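Exopolygalacturonate lyase (Vibrio vulnificus, PDB 5A29) probably cleaves polygalacturonate by beta-elimination, as a manganese-binding, probably exo-acting lyase of polysaccharide lyase family 2. Local coordinates at residues 431-439 / 446-454. Residues are numbered along the deposited sequence; the frame is centred on the assembly and turned at random.
Sequences ELWQLAANM and GSLGNDAKA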
# COMPACT_ATOMS: atom_id res chain seq x y z
N GLU A 431 -17.85 11.20 -15.98
CA GLU A 431 -16.75 10.58 -16.70
C GLU A 431 -16.15 9.47 -15.80
O GLU A 431 -15.73 8.39 -16.34
CB GLU A 431 -15.68 11.64 -17.02
CG GLU A 431 -14.41 11.10 -17.72
CD GLU A 431 -13.51 12.23 -18.24
OE1 GLU A 431 -13.79 13.44 -17.94
OE2 GLU A 431 -12.48 11.90 -18.92
N LEU A 432 -16.11 9.70 -14.47
CA LEU A 432 -15.75 8.59 -13.55
C LEU A 432 -16.73 7.46 -13.72
O LEU A 432 -16.35 6.26 -13.71
CB LEU A 432 -15.79 9.04 -12.09
CG LEU A 432 -14.67 10.00 -11.60
CD1 LEU A 432 -14.91 10.43 -10.16
CD2 LEU A 432 -13.28 9.41 -11.80
N TRP A 433 -18.04 7.78 -13.75
CA TRP A 433 -19.02 6.72 -13.93
C TRP A 433 -18.75 5.92 -15.23
O TRP A 433 -18.77 4.67 -15.22
CB TRP A 433 -20.51 7.25 -13.92
CG TRP A 433 -21.46 6.07 -14.05
CD1 TRP A 433 -22.05 5.55 -15.18
CD2 TRP A 433 -21.88 5.25 -12.96
NE1 TRP A 433 -22.81 4.45 -14.84
CE2 TRP A 433 -22.74 4.26 -13.48
CE3 TRP A 433 -21.65 5.31 -11.56
CZ2 TRP A 433 -23.34 3.24 -12.66
CZ3 TRP A 433 -22.27 4.28 -10.74
CH2 TRP A 433 -23.08 3.30 -11.30
N GLN A 434 -18.50 6.59 -16.37
CA GLN A 434 -18.27 5.89 -17.62
C GLN A 434 -16.99 5.00 -17.52
O GLN A 434 -16.96 3.88 -18.06
CB GLN A 434 -18.02 6.89 -18.76
CG GLN A 434 -19.33 7.60 -19.18
CD GLN A 434 -20.31 6.58 -19.72
OE1 GLN A 434 -19.95 5.87 -20.63
NE2 GLN A 434 -21.48 6.41 -19.09
N LEU A 435 -16.00 5.47 -16.80
CA LEU A 435 -14.74 4.70 -16.67
C LEU A 435 -15.07 3.43 -15.81
O LEU A 435 -14.66 2.30 -16.15
CB LEU A 435 -13.75 5.59 -15.95
CG LEU A 435 -12.37 5.01 -15.78
CD1 LEU A 435 -11.87 4.60 -17.15
CD2 LEU A 435 -11.43 6.02 -15.12
N ALA A 436 -15.83 3.62 -14.71
CA ALA A 436 -16.13 2.47 -13.84
C ALA A 436 -16.99 1.45 -14.61
O ALA A 436 -16.79 0.22 -14.47
CB ALA A 436 -16.87 2.92 -12.57
N ALA A 437 -17.97 1.90 -15.40
CA ALA A 437 -18.80 0.99 -16.18
C ALA A 437 -17.96 0.24 -17.18
O ALA A 437 -18.16 -1.00 -17.45
CB ALA A 437 -19.94 1.76 -16.95
N ASN A 438 -17.01 0.96 -17.79
CA ASN A 438 -16.18 0.27 -18.81
C ASN A 438 -15.21 -0.77 -18.14
O ASN A 438 -15.08 -1.91 -18.60
CB ASN A 438 -15.40 1.32 -19.68
CG ASN A 438 -14.63 0.67 -20.83
OD1 ASN A 438 -13.54 0.14 -20.62
ND2 ASN A 438 -15.20 0.66 -22.01
N MET A 439 -14.60 -0.39 -17.05
CA MET A 439 -13.70 -1.31 -16.31
C MET A 439 -14.46 -2.55 -15.85
O MET A 439 -13.98 -3.70 -16.02
CB MET A 439 -13.07 -0.61 -15.10
CG MET A 439 -12.04 0.54 -15.42
SD MET A 439 -11.36 1.06 -13.81
CE MET A 439 -9.97 1.99 -14.56
N GLY A 446 -20.62 -7.73 -15.99
CA GLY A 446 -21.87 -7.37 -16.68
C GLY A 446 -21.99 -5.84 -16.86
O GLY A 446 -20.98 -5.17 -17.06
N SER A 447 -23.20 -5.29 -16.78
CA SER A 447 -23.47 -3.86 -17.05
C SER A 447 -23.93 -3.09 -15.84
O SER A 447 -25.05 -3.38 -15.27
CB SER A 447 -24.58 -3.68 -18.13
OG SER A 447 -24.12 -4.36 -19.28
N LEU A 448 -23.20 -2.01 -15.51
CA LEU A 448 -23.64 -1.20 -14.37
C LEU A 448 -24.84 -0.35 -14.86
O LEU A 448 -25.65 0.07 -14.03
CB LEU A 448 -22.61 -0.20 -13.90
CG LEU A 448 -21.21 -0.74 -13.55
CD1 LEU A 448 -20.39 0.35 -12.88
CD2 LEU A 448 -21.29 -1.98 -12.65
N GLY A 449 -24.89 -0.10 -16.16
CA GLY A 449 -25.89 0.82 -16.80
C GLY A 449 -25.33 2.23 -17.05
O GLY A 449 -24.23 2.54 -16.64
N ASN A 450 -26.14 3.09 -17.66
CA ASN A 450 -25.64 4.33 -18.24
C ASN A 450 -25.43 5.37 -17.21
O ASN A 450 -24.67 6.28 -17.45
CB ASN A 450 -26.64 4.90 -19.28
CG ASN A 450 -26.73 4.04 -20.53
OD1 ASN A 450 -25.74 3.42 -20.94
ND2 ASN A 450 -27.90 4.05 -21.17
N ASP A 451 -26.07 5.26 -16.06
CA ASP A 451 -25.71 6.19 -14.96
C ASP A 451 -26.06 5.56 -13.63
O ASP A 451 -26.54 4.42 -13.60
CB ASP A 451 -26.43 7.56 -15.14
CG ASP A 451 -27.94 7.40 -15.16
OD1 ASP A 451 -28.48 6.53 -14.43
OD2 ASP A 451 -28.59 8.17 -15.87
N ALA A 452 -25.76 6.27 -12.54
CA ALA A 452 -25.89 5.71 -11.18
C ALA A 452 -27.35 5.49 -10.77
O ALA A 452 -27.62 4.88 -9.72
CB ALA A 452 -25.22 6.59 -10.18
N LYS A 453 -28.30 6.00 -11.56
CA LYS A 453 -29.70 5.70 -11.26
C LYS A 453 -30.13 4.38 -11.92
O LYS A 453 -31.21 3.91 -11.63
CB LYS A 453 -30.64 6.88 -11.66
CG LYS A 453 -30.23 8.21 -11.02
CD LYS A 453 -31.40 9.19 -10.93
CE LYS A 453 -31.79 9.68 -12.30
NZ LYS A 453 -30.53 10.09 -12.97
N ALA A 454 -29.33 3.79 -12.82
CA ALA A 454 -29.76 2.57 -13.53
C ALA A 454 -29.87 1.39 -12.55
O ALA A 454 -29.27 1.38 -11.50
CB ALA A 454 -28.80 2.21 -14.65
O HOH W 1 -22.06 8.58 -17.18
O HOH W 2 -20.48 -2.58 -16.60
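Trp433 and Asp451, whose CA atoms lie 6.8 Å apart, mark one end of the pairing between helical turns 431-439 and the chain 446-454, which runs back along the helix from Ala437 facing Leu448 to Trp433 facing Asp451. The returning segment starts as a short strand at 446-447, passes through loop and ends in a type I beta turn from Asp451 to Ala454. This structural packing, away from the manganese and tartrate sites, is a worked example of a helix indole set into the chain that follows, with a polar edge and two apolar faces. With CG anti to the backbone N (chi1 -177°), Trp433 reaches out from the helix. Asp451 CA lies over the five-membered ring and Ala452 CB over the six-membered ring, both as CH-pi contacts, with Asp451 C and Ala452 N over the same face. Leu448 CD1 meets the opposite face near its rim, and Leu448 CB approaches CZ2 of Trp433 at 3.7 Å. At the ring edge NE1 donates a nearly straight hydrogen bond to Gly449 O (3.0 Å, 173°), which lies in the indole plane; face packing and this bond would together restrict the ring's rotation. Further along, Leu448 CD1 rests against Ala437 CA at 3.7 Å. A water takes the N-H of Leu448 and donates to Ala437 O and Gly446 O, bridging helix and strand. Asp451 OD1 accepts, from above the carboxylate plane, the N-H of Lys453, an Asx turn within the beta turn. Trp433 also meets Tyr424 of helix 417-426 and touches Leu476 and Thr480 of helix 467-480, while Ser447 pairs with Thr457 in the two-stranded antiparallel sheet that follows helix 430-442.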